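Local coordinates for protein Arf-GAP (Mus musculus, PDB 5C79) that probably stimulates GTP hydrolysis on ARF1 in a phosphatidylinositol 4,5-bisphosphate-dependent manner, and binds that lipid through its PH domain, at residues 45-56 and 105-113; 60-68 and 121-129. All coordinates share one frame; numbering follows the deposited sequence.

In the fold
From the N terminus, strand 41-48 runs into the lipid-binding loop and returns as strand 56-64, which turns tightly into strand 67-70. Three further strands follow before strand 106-111 comes back to lie antiparallel to the first strand; contact 1 closes that long excursion, joining the two halves of the PH-domain sheet beside the bound phosphoinositide. The chain then enters helix 115-135, and contact 2 lays this helix against strands 56-64 and 67-70. The two closures cross rather than nest, since their segments alternate along the chain. They meet where Leu-45 packs on Trp-121 and Cys-61, and where Phe-110 reaches Leu-68.

Contact 1: 45-56 and 105-113; sequences LLKKSDGIRKVW and NRTYHFQAE. With PBU ((2R)-3-{[(R)-hydroxy{[(1R,2R,3S,4R,5R,6S)-2,3,6-trihydroxy-4,5-bis(phosphonooxy)cyclohexyl]oxy}phosphoryl]oxy}propane-1 ,2-diyl dibutanoate), chain C.
Trp-56 lies across Gln-111 at about a right angle, with Gln-111 CB over one face of its six-membered ring, 3.7 Å from the centroid. With CG anti to the backbone N (chi1 -173°), the glutamine chain runs on extended along the indole, NE2 near CZ2, and NE2 binds Ser-98. The indole edge meets the backbone: Trp-56 CZ3 is 3.3 Å from His-109 O, which also accepts a nearly straight bond from Lys-48 N (3.0 Å). Replacing Trp-56 with alanine would probably strip the cover from Gln-111 CB and open a gap beside His-109 O. On the opposite face of the sheet, Leu-45 CD1 sits over the Phe-110 ring, 4.0 Å from its centroid. Lys-47 CD abuts the Tyr-108 ring edge, while bends at chi3 and chi4 (66° and 79°) bring Lys-47 NZ to PBU O43 (2.9 Å) and O52 (2.7 Å). Arg-106, its guanidinium flat over Tyr-108, converges on the same O43, so two cationic side chains grip one phosphate of the phosphoinositide. Strand 45-48 lies between strands 56-64 and 106-111, with strand 98-103 beyond, and Leu-45 and Ala-112 meet helix 115-135.

Contact 2: 60-68 and 121-129; sequences KCAVKNGIL and WISVLTNSK
The C-terminal helix of the PH domain packs here against the beta hairpin of residues 60-68, through side chains that are almost all buried. Trp-121 presents an edge, not a face, to the strand: its CH2 lies 3.7 Å from Cys-61 CB and also approaches Cys-61 O, which sits in the ring plane. Farther along the same rim, Trp-121 CZ3 meets Val-63 CG2 at 3.7 Å.

Val-63 is shared among four helix residues, and its two methyls have separate duties. CG1 stands anti to the backbone N (chi1 -179°) and lies alongside Ser-128, 3.7 Å from its CB, whereas CG2 turns to the indole and to Leu-125. The Leu-125 side chain crosses that of Val-63 at about a right angle, CD2 coming to 3.7 Å from Val-63 CG2. Val-124 CG1 adds a contact to Val-63 CB at 4.1 Å.

In the PH fold the C-terminal helix covers one open end of the strongly bent sheet. Strand 60-64 and helix 121-129 run at 34° to each other, and Trp-121, Val-124, Leu-125 and Ser-128, spread over two turns, face the strand. Leu-68, just after the type I' turn, adds a looser contact through CD1 at 4.3 Å from Trp-121 CZ3.

At the turn a water joins the two segments, 2.6 Å from Ser-128 OG and accepting a hydrogen bond from Gly-66 N. The same OG, directed there by a first torsion of -178°, comes within 3.2 Å of Gly-66 CA, a close contact. Beyond the two segments, Lys-41 makes a cation-pi contact with Trp-121, and Leu-125 reaches Val-89 and Phe-99 on the other half of the sheet.

Contact 1: 45-56 and 105-113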
loop_
_atom_site.group_PDB
_atom_site.type_symbol
_atom_site.label_atom_id
_atom_site.label_comp_id
_atom_site.label_asym_id
_atom_site.label_seq_id
_atom_site.Cartn_x
_atom_site.Cartn_y
_atom_site.Cartn_z
ATOM N N LEU A 45 0.784 0.570 -7.623
ATOM C CA LEU A 45 0.666 -0.793 -7.122
ATOM C C LEU A 45 -0.379 -1.525 -7.975
ATOM O O LEU A 45 -1.312 -0.900 -8.471
ATOM C CB LEU A 45 0.219 -0.811 -5.666
ATOM C CG LEU A 45 1.333 -0.495 -4.656
ATOM C CD1 LEU A 45 0.707 -0.289 -3.288
ATOM C CD2 LEU A 45 2.388 -1.567 -4.605
ATOM N N LEU A 46 -0.186 -2.821 -8.182
ATOM C CA LEU A 46 -1.249 -3.682 -8.719
ATOM C C LEU A 46 -2.207 -3.971 -7.551
ATOM O O LEU A 46 -1.758 -4.356 -6.496
ATOM C CB LEU A 46 -0.670 -4.978 -9.287
ATOM C CG LEU A 46 0.277 -4.825 -10.459
ATOM C CD1 LEU A 46 0.915 -6.157 -10.798
ATOM C CD2 LEU A 46 -0.502 -4.285 -11.652
ATOM N N LYS A 47 -3.505 -3.770 -7.772
ATOM C CA LYS A 47 -4.548 -4.068 -6.776
ATOM C C LYS A 47 -5.449 -5.129 -7.360
ATOM O O LYS A 47 -5.979 -4.943 -8.443
ATOM C CB LYS A 47 -5.332 -2.831 -6.422
ATOM C CG LYS A 47 -6.574 -3.182 -5.561
ATOM C CD LYS A 47 -7.432 -2.042 -5.114
ATOM C CE LYS A 47 -8.150 -1.318 -6.221
ATOM N NZ LYS A 47 -9.375 -1.915 -6.805
ATOM N N LYS A 48 -5.604 -6.252 -6.666
ATOM C CA LYS A 48 -6.421 -7.360 -7.195
ATOM C C LYS A 48 -7.909 -7.016 -7.131
ATOM O O LYS A 48 -8.404 -6.599 -6.065
ATOM C CB LYS A 48 -6.184 -8.659 -6.437
ATOM C CG LYS A 48 -6.652 -9.866 -7.241
ATOM C CD LYS A 48 -6.418 -11.186 -6.546
ATOM C CE LYS A 48 -4.968 -11.633 -6.517
ATOM N NZ LYS A 48 -4.473 -11.977 -7.882
ATOM N N SER A 49 -8.611 -7.174 -8.257
ATOM C CA SER A 49 -10.062 -7.090 -8.277
ATOM C C SER A 49 -10.641 -8.362 -7.642
ATOM O O SER A 49 -9.932 -9.328 -7.377
ATOM C CB SER A 49 -10.598 -6.952 -9.698
ATOM O OG SER A 49 -10.449 -8.154 -10.425
ATOM N N ASP A 50 -11.945 -8.371 -7.440
ATOM C CA ASP A 50 -12.635 -9.610 -7.032
ATOM C C ASP A 50 -13.971 -9.752 -7.739
ATOM O O ASP A 50 -14.420 -8.812 -8.414
ATOM C CB ASP A 50 -12.805 -9.648 -5.499
ATOM C CG ASP A 50 -13.040 -11.061 -4.952
ATOM O OD1 ASP A 50 -12.680 -12.061 -5.620
ATOM O OD2 ASP A 50 -13.570 -11.184 -3.833
ATOM N N GLY A 51 -14.547 -10.957 -7.623
ATOM C CA GLY A 51 -15.814 -11.319 -8.250
ATOM C C GLY A 51 -15.577 -12.307 -9.362
ATOM O O GLY A 51 -14.624 -13.129 -9.342
ATOM N N ILE A 52 -16.426 -12.231 -10.373
ATOM C CA ILE A 52 -16.360 -13.162 -11.494
ATOM C C ILE A 52 -14.995 -13.066 -12.182
ATOM O O ILE A 52 -14.493 -14.056 -12.722
ATOM C CB ILE A 52 -17.501 -12.887 -12.502
ATOM C CG1 ILE A 52 -18.853 -13.107 -11.839
ATOM C CG2 ILE A 52 -17.390 -13.762 -13.754
ATOM C CD1 ILE A 52 -19.968 -12.432 -12.603
ATOM N N ARG A 53 -14.433 -11.860 -12.187
ATOM C CA ARG A 53 -13.063 -11.637 -12.652
ATOM C C ARG A 53 -12.167 -11.136 -11.503
ATOM O O ARG A 53 -12.419 -10.064 -10.926
ATOM C CB ARG A 53 -13.111 -10.657 -13.825
ATOM C CG ARG A 53 -11.933 -10.708 -14.772
ATOM C CD ARG A 53 -12.109 -9.670 -15.877
ATOM N NE ARG A 53 -12.054 -8.282 -15.417
ATOM C CZ ARG A 53 -11.869 -7.227 -16.210
ATOM N NH1 ARG A 53 -11.702 -7.378 -17.530
ATOM N NH2 ARG A 53 -11.839 -6.010 -15.679
ATOM N N LYS A 54 -11.171 -11.947 -11.140
ATOM C CA LYS A 54 -10.091 -11.581 -10.221
ATOM C C LYS A 54 -8.823 -11.323 -11.063
ATOM O O LYS A 54 -8.128 -12.259 -11.497
ATOM C CB LYS A 54 -9.764 -12.671 -9.189
ATOM C CG LYS A 54 -10.549 -12.803 -7.869
ATOM C CD LYS A 54 -10.053 -14.058 -7.099
ATOM C CE LYS A 54 -9.976 -14.028 -5.566
ATOM N NZ LYS A 54 -11.253 -14.129 -4.753
ATOM N N VAL A 55 -8.517 -10.063 -11.283
ATOM C CA VAL A 55 -7.294 -9.702 -12.003
ATOM C C VAL A 55 -6.539 -8.590 -11.292
ATOM O O VAL A 55 -7.125 -7.766 -10.603
ATOM C CB VAL A 55 -7.562 -9.264 -13.462
ATOM C CG1 VAL A 55 -8.070 -10.449 -14.265
ATOM C CG2 VAL A 55 -8.516 -8.096 -13.527
ATOM N N TRP A 56 -5.246 -8.523 -11.561
ATOM C CA TRP A 56 -4.430 -7.436 -11.043
ATOM C C TRP A 56 -4.679 -6.180 -11.884
ATOM O O TRP A 56 -4.678 -6.261 -13.131
ATOM C CB TRP A 56 -2.961 -7.787 -11.134
ATOM C CG TRP A 56 -2.524 -8.855 -10.199
ATOM C CD1 TRP A 56 -2.137 -10.133 -10.514
ATOM C CD2 TRP A 56 -2.435 -8.755 -8.771
ATOM N NE1 TRP A 56 -1.817 -10.829 -9.359
ATOM C CE2 TRP A 56 -1.961 -9.995 -8.282
ATOM C CE3 TRP A 56 -2.666 -7.726 -7.874
ATOM C CZ2 TRP A 56 -1.733 -10.220 -6.914
ATOM C CZ3 TRP A 56 -2.477 -7.944 -6.532
ATOM C CH2 TRP A 56 -2.036 -9.190 -6.045
ATOM N N ASN A 105 -12.203 -2.538 7.553
ATOM C CA ASN A 105 -13.385 -3.054 6.836
ATOM C C ASN A 105 -13.104 -3.738 5.496
ATOM O O ASN A 105 -14.015 -4.049 4.757
ATOM C CB ASN A 105 -14.416 -1.931 6.681
ATOM C CG ASN A 105 -13.947 -0.801 5.770
ATOM O OD1 ASN A 105 -12.903 -0.880 5.141
ATOM N ND2 ASN A 105 -14.738 0.274 5.691
ATOM N N ARG A 106 -11.833 -3.949 5.196
ATOM C CA ARG A 106 -11.416 -4.501 3.925
ATOM C C ARG A 106 -9.954 -4.950 3.994
ATOM O O ARG A 106 -9.140 -4.264 4.583
ATOM C CB ARG A 106 -11.519 -3.405 2.856
ATOM C CG ARG A 106 -11.034 -3.870 1.532
ATOM C CD ARG A 106 -11.499 -3.027 0.397
ATOM N NE ARG A 106 -11.001 -3.670 -0.816
ATOM C CZ ARG A 106 -11.162 -3.196 -2.042
ATOM N NH1 ARG A 106 -11.816 -2.083 -2.252
ATOM N NH2 ARG A 106 -10.638 -3.857 -3.069
ATOM N N THR A 107 -9.626 -6.012 3.279
ATOM C CA THR A 107 -8.217 -6.345 3.015
ATOM C C THR A 107 -7.903 -6.061 1.547
ATOM O O THR A 107 -8.529 -6.620 0.679
ATOM C CB THR A 107 -7.905 -7.797 3.395
ATOM O OG1 THR A 107 -8.054 -7.924 4.813
ATOM C CG2 THR A 107 -6.483 -8.173 3.030
ATOM N N TYR A 108 -6.955 -5.171 1.305
ATOM C CA TYR A 108 -6.430 -4.912 -0.018
ATOM C C TYR A 108 -5.349 -5.919 -0.366
ATOM O O TYR A 108 -4.481 -6.203 0.471
ATOM C CB TYR A 108 -5.872 -3.505 -0.075
ATOM C CG TYR A 108 -6.906 -2.432 -0.116
ATOM C CD1 TYR A 108 -7.420 -1.871 1.067
ATOM C CD2 TYR A 108 -7.363 -1.941 -1.334
ATOM C CE1 TYR A 108 -8.387 -0.870 1.004
ATOM C CE2 TYR A 108 -8.306 -0.922 -1.385
ATOM C CZ TYR A 108 -8.837 -0.417 -0.220
ATOM O OH TYR A 108 -9.743 0.637 -0.341
ATOM N N HIS A 109 -5.399 -6.484 -1.578
ATOM C CA HIS A 109 -4.352 -7.404 -2.045
ATOM C C HIS A 109 -3.548 -6.634 -3.060
ATOM O O HIS A 109 -4.080 -6.295 -4.124
ATOM C CB HIS A 109 -4.900 -8.669 -2.691
ATOM C CG HIS A 109 -5.864 -9.377 -1.818
ATOM N ND1 HIS A 109 -5.484 -9.946 -0.622
ATOM C CD2 HIS A 109 -7.204 -9.532 -1.903
ATOM C CE1 HIS A 109 -6.540 -10.474 -0.033
ATOM N NE2 HIS A 109 -7.599 -10.235 -0.786
ATOM N N PHE A 110 -2.286 -6.364 -2.737
ATOM C CA PHE A 110 -1.415 -5.580 -3.611
ATOM C C PHE A 110 -0.289 -6.433 -4.158
ATOM O O PHE A 110 0.080 -7.447 -3.568
ATOM C CB PHE A 110 -0.780 -4.405 -2.864
ATOM C CG PHE A 110 -1.737 -3.299 -2.490
ATOM C CD1 PHE A 110 -2.437 -2.585 -3.461
ATOM C CD2 PHE A 110 -1.931 -2.950 -1.155
ATOM C CE1 PHE A 110 -3.271 -1.547 -3.114
ATOM C CE2 PHE A 110 -2.770 -1.916 -0.796
ATOM C CZ PHE A 110 -3.463 -1.208 -1.773
ATOM N N GLN A 111 0.248 -6.006 -5.283
ATOM C CA GLN A 111 1.505 -6.562 -5.814
ATOM C C GLN A 111 2.372 -5.442 -6.330
ATOM O O GLN A 111 1.916 -4.574 -7.096
ATOM C CB GLN A 111 1.238 -7.654 -6.842
ATOM C CG GLN A 111 2.483 -8.375 -7.304
ATOM C CD GLN A 111 2.197 -9.505 -8.255
ATOM O OE1 GLN A 111 2.443 -9.408 -9.462
ATOM N NE2 GLN A 111 1.709 -10.614 -7.707
ATOM N N ALA A 112 3.639 -5.447 -5.911
ATOM C CA ALA A 112 4.617 -4.497 -6.434
ATOM C C ALA A 112 5.191 -5.001 -7.766
ATOM O O ALA A 112 5.034 -6.150 -8.139
ATOM C CB ALA A 112 5.748 -4.304 -5.433
ATOM N N GLU A 113 5.930 -4.123 -8.423
ATOM C CA GLU A 113 6.618 -4.473 -9.703
ATOM C C GLU A 113 7.663 -5.577 -9.632
ATOM O O GLU A 113 7.729 -6.445 -10.511
ATOM C CB GLU A 113 7.274 -3.224 -10.269
ATOM C CG GLU A 113 7.718 -3.302 -11.731
ATOM C CD GLU A 113 8.434 -2.032 -12.170
ATOM O OE1 GLU A 113 8.244 -0.957 -11.516
ATOM O OE2 GLU A 113 9.186 -2.113 -13.174
HETATM P P1 PBU C . -13.658 -3.411 -13.754
HETATM P P4 PBU C . -12.653 -2.987 -5.861
HETATM P P5 PBU C . -11.451 0.951 -8.517
HETATM C "C3'" PBU C . -15.289 -4.915 -15.115
HETATM C "C2'" PBU C . -16.621 -5.380 -14.574
HETATM O "O2'" PBU C . -16.558 -6.792 -14.301
HETATM C "C1'" PBU C . -17.723 -4.923 -15.541
HETATM O "O1'" PBU C . -18.820 -4.473 -14.759
HETATM C C1 PBU C . -13.226 -2.992 -11.121
HETATM O O1 PBU C . -14.093 -2.932 -12.257
HETATM C C2 PBU C . -13.536 -4.204 -10.210
HETATM O O2 PBU C . -14.864 -4.277 -9.685
HETATM C C3 PBU C . -12.670 -4.154 -8.992
HETATM O O3 PBU C . -13.016 -5.247 -8.101
HETATM C C4 PBU C . -12.827 -2.755 -8.382
HETATM O O4 PBU C . -12.011 -2.758 -7.279
HETATM C C5 PBU C . -12.383 -1.577 -9.208
HETATM O O5 PBU C . -12.508 -0.280 -8.562
HETATM C C6 PBU C . -13.280 -1.625 -10.410
HETATM O O6 PBU C . -12.800 -0.583 -11.212
HETATM C C7 PBU C . -16.474 -7.698 -15.453
HETATM O O7 PBU C . -15.423 -7.861 -16.050
HETATM C C8 PBU C . -17.701 -8.484 -15.855
HETATM C C9 PBU C . -17.720 -9.760 -15.032
HETATM C C10 PBU C . -17.582 -9.399 -13.570
HETATM C C11 PBU C . -19.359 -3.127 -14.809
HETATM O O11 PBU C . -18.665 -2.177 -15.129
HETATM C C12 PBU C . -20.810 -2.944 -14.456
HETATM C C13 PBU C . -21.628 -3.866 -15.353
HETATM C C14 PBU C . -21.726 -5.263 -14.781
HETATM O O41 PBU C . -12.919 -4.455 -5.549
HETATM O O42 PBU C . -13.790 -1.979 -5.880
HETATM O O43 PBU C . -11.463 -2.653 -5.007
HETATM O O51 PBU C . -11.954 1.624 -7.249
HETATM O O52 PBU C . -10.142 0.205 -8.282
HETATM O O53 PBU C . -11.331 1.817 -9.698
HETATM O OP1 PBU C . -15.036 -3.666 -14.489
HETATM O OP2 PBU C . -12.795 -4.654 -13.623
HETATM O OP3 PBU C . -13.161 -2.249 -14.573
HETATM O O HOH W 1 -11.146 -0.118 -4.566
HETATM O O HOH W 2 -7.688 -6.137 -3.304
HETATM O O HOH W 3 0.678 -12.974 -8.771
#

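Contact 2: 60-68 and 121-129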
loop_
_atom_site.group_PDB
_atom_site.type_symbol
_atom_site.label_atom_id
_atom_site.label_comp_id
_atom_site.label_asym_id
_atom_site.label_seq_id
_atom_site.Cartn_x
_atom_site.Cartn_y
_atom_site.Cartn_z
ATOM N N LYS A 60 -2.623 4.158 -9.251
ATOM C CA LYS A 60 -1.743 5.192 -8.728
ATOM C C LYS A 60 -1.924 5.218 -7.208
ATOM O O LYS A 60 -3.042 5.304 -6.736
ATOM C CB LYS A 60 -2.147 6.558 -9.293
ATOM C CG LYS A 60 -1.177 7.666 -8.954
ATOM C CD LYS A 60 -1.725 9.061 -9.268
ATOM C CE LYS A 60 -1.365 10.048 -8.161
ATOM N NZ LYS A 60 -2.044 11.358 -8.368
ATOM N N CYS A 61 -0.821 5.124 -6.472
ATOM C CA CYS A 61 -0.819 5.094 -5.005
ATOM C C CYS A 61 0.213 6.070 -4.482
ATOM O O CYS A 61 1.266 6.232 -5.075
ATOM C CB CYS A 61 -0.471 3.689 -4.510
ATOM S SG CYS A 61 -1.763 2.502 -4.844
ATOM N N ALA A 62 -0.088 6.688 -3.353
ATOM C CA ALA A 62 0.870 7.574 -2.711
ATOM C C ALA A 62 0.737 7.476 -1.189
ATOM O O ALA A 62 -0.376 7.375 -0.671
ATOM C CB ALA A 62 0.665 9.007 -3.167
ATOM N N VAL A 63 1.867 7.592 -0.518
ATOM C CA VAL A 63 1.933 7.680 0.939
ATOM C C VAL A 63 2.459 9.048 1.379
ATOM O O VAL A 63 3.512 9.514 0.912
ATOM C CB VAL A 63 2.828 6.602 1.555
ATOM C CG1 VAL A 63 2.826 6.731 3.078
ATOM C CG2 VAL A 63 2.361 5.228 1.139
ATOM N N LYS A 64 1.691 9.701 2.232
ATOM C CA LYS A 64 2.065 11.014 2.777
ATOM C C LYS A 64 1.235 11.279 4.019
ATOM O O LYS A 64 0.056 10.940 4.081
ATOM C CB LYS A 64 1.859 12.143 1.773
ATOM C CG LYS A 64 2.681 13.385 2.082
ATOM C CD LYS A 64 2.831 14.294 0.882
ATOM C CE LYS A 64 3.411 15.639 1.295
ATOM N NZ LYS A 64 3.486 16.529 0.105
ATOM N N ASN A 65 1.861 11.909 5.002
ATOM C CA ASN A 65 1.187 12.239 6.271
ATOM C C ASN A 65 0.432 11.076 6.917
ATOM O O ASN A 65 -0.667 11.255 7.440
ATOM C CB ASN A 65 0.209 13.419 6.069
ATOM C CG ASN A 65 0.847 14.612 5.400
ATOM O OD1 ASN A 65 0.365 15.054 4.377
ATOM N ND2 ASN A 65 1.924 15.099 5.935
ATOM N N GLY A 66 1.013 9.874 6.872
ATOM C CA GLY A 66 0.446 8.706 7.510
ATOM C C GLY A 66 -0.755 8.104 6.819
ATOM O O GLY A 66 -1.441 7.272 7.399
ATOM N N ILE A 67 -0.978 8.522 5.575
ATOM C CA ILE A 67 -2.121 8.089 4.777
ATOM C C ILE A 67 -1.672 7.473 3.448
ATOM O O ILE A 67 -0.859 8.051 2.748
ATOM C CB ILE A 67 -3.055 9.275 4.473
ATOM C CG1 ILE A 67 -3.621 9.862 5.762
ATOM C CG2 ILE A 67 -4.231 8.870 3.585
ATOM C CD1 ILE A 67 -4.336 11.199 5.585
ATOM N N LEU A 68 -2.269 6.334 3.116
ATOM C CA LEU A 68 -2.109 5.710 1.796
ATOM C C LEU A 68 -3.320 6.157 0.975
ATOM O O LEU A 68 -4.465 5.860 1.342
ATOM C CB LEU A 68 -2.080 4.176 1.860
ATOM C CG LEU A 68 -2.043 3.464 0.504
ATOM C CD1 LEU A 68 -0.813 3.849 -0.334
ATOM C CD2 LEU A 68 -2.153 1.967 0.692
ATOM N N TRP A 121 7.967 -0.275 -1.023
ATOM C CA TRP A 121 6.569 -0.037 -0.546
ATOM C C TRP A 121 6.360 -0.445 0.904
ATOM O O TRP A 121 5.826 0.305 1.730
ATOM C CB TRP A 121 5.546 -0.743 -1.433
ATOM C CG TRP A 121 5.192 0.057 -2.599
ATOM C CD1 TRP A 121 5.541 -0.174 -3.915
ATOM C CD2 TRP A 121 4.440 1.269 -2.581
ATOM N NE1 TRP A 121 5.048 0.867 -4.704
ATOM C CE2 TRP A 121 4.338 1.736 -3.908
ATOM C CE3 TRP A 121 3.810 1.997 -1.563
ATOM C CZ2 TRP A 121 3.654 2.937 -4.233
ATOM C CZ3 TRP A 121 3.127 3.170 -1.894
ATOM C CH2 TRP A 121 3.042 3.615 -3.213
ATOM N N ILE A 122 6.770 -1.654 1.244
ATOM C CA ILE A 122 6.533 -2.149 2.604
ATOM C C ILE A 122 7.326 -1.323 3.640
ATOM O O ILE A 122 6.821 -0.994 4.709
ATOM C CB ILE A 122 6.824 -3.629 2.712
ATOM C CG1 ILE A 122 5.751 -4.397 1.929
ATOM C CG2 ILE A 122 6.764 -4.085 4.159
ATOM C CD1 ILE A 122 6.054 -5.866 1.781
ATOM N N SER A 123 8.544 -0.965 3.291
ATOM C CA SER A 123 9.382 -0.118 4.182
ATOM C C SER A 123 8.761 1.266 4.406
ATOM O O SER A 123 8.707 1.742 5.547
ATOM C CB SER A 123 10.797 0.026 3.607
ATOM O OG SER A 123 11.454 -1.244 3.614
ATOM N N VAL A 124 8.310 1.894 3.321
ATOM C CA VAL A 124 7.692 3.219 3.400
ATOM C C VAL A 124 6.389 3.159 4.191
ATOM O O VAL A 124 6.123 4.019 5.055
ATOM C CB VAL A 124 7.457 3.839 2.016
ATOM C CG1 VAL A 124 6.578 5.082 2.115
ATOM C CG2 VAL A 124 8.786 4.228 1.346
ATOM N N LEU A 125 5.565 2.155 3.910
ATOM C CA LEU A 125 4.303 1.996 4.660
ATOM C C LEU A 125 4.565 1.833 6.159
ATOM O O LEU A 125 3.901 2.440 7.003
ATOM C CB LEU A 125 3.508 0.809 4.142
ATOM C CG LEU A 125 2.897 1.032 2.741
ATOM C CD1 LEU A 125 2.419 -0.295 2.166
ATOM C CD2 LEU A 125 1.743 1.998 2.844
ATOM N N THR A 126 5.540 0.995 6.481
ATOM C CA THR A 126 5.986 0.799 7.869
ATOM C C THR A 126 6.492 2.070 8.555
ATOM O O THR A 126 6.100 2.402 9.694
ATOM C CB THR A 126 7.085 -0.294 7.959
ATOM O OG1 THR A 126 6.527 -1.527 7.520
ATOM C CG2 THR A 126 7.512 -0.486 9.422
ATOM N N ASN A 127 7.382 2.759 7.873
ATOM C CA ASN A 127 7.957 3.987 8.341
ATOM C C ASN A 127 6.895 5.060 8.594
ATOM O O ASN A 127 6.958 5.802 9.593
ATOM C CB ASN A 127 8.979 4.499 7.335
ATOM C CG ASN A 127 10.270 3.687 7.336
ATOM O OD1 ASN A 127 10.528 2.899 8.272
ATOM N ND2 ASN A 127 11.096 3.892 6.317
ATOM N N SER A 128 5.967 5.155 7.658
ATOM C CA SER A 128 4.848 6.100 7.750
ATOM C C SER A 128 4.008 5.819 9.002
ATOM O O SER A 128 3.703 6.709 9.800
ATOM C CB SER A 128 4.000 6.054 6.488
ATOM O OG SER A 128 2.960 7.002 6.604
ATOM N N LYS A 129 3.676 4.560 9.214
ATOM C CA LYS A 129 2.891 4.180 10.386
ATOM C C LYS A 129 3.642 4.495 11.678
ATOM O O LYS A 129 3.067 4.988 12.644
ATOM C CB LYS A 129 2.528 2.690 10.334
ATOM C CG LYS A 129 1.647 2.234 11.480
ATOM C CD LYS A 129 1.163 0.812 11.339
ATOM C CE LYS A 129 0.152 0.438 12.422
ATOM N NZ LYS A 129 -0.156 -1.002 12.289
HETATM O O HOH W 4 3.863 9.313 5.695
#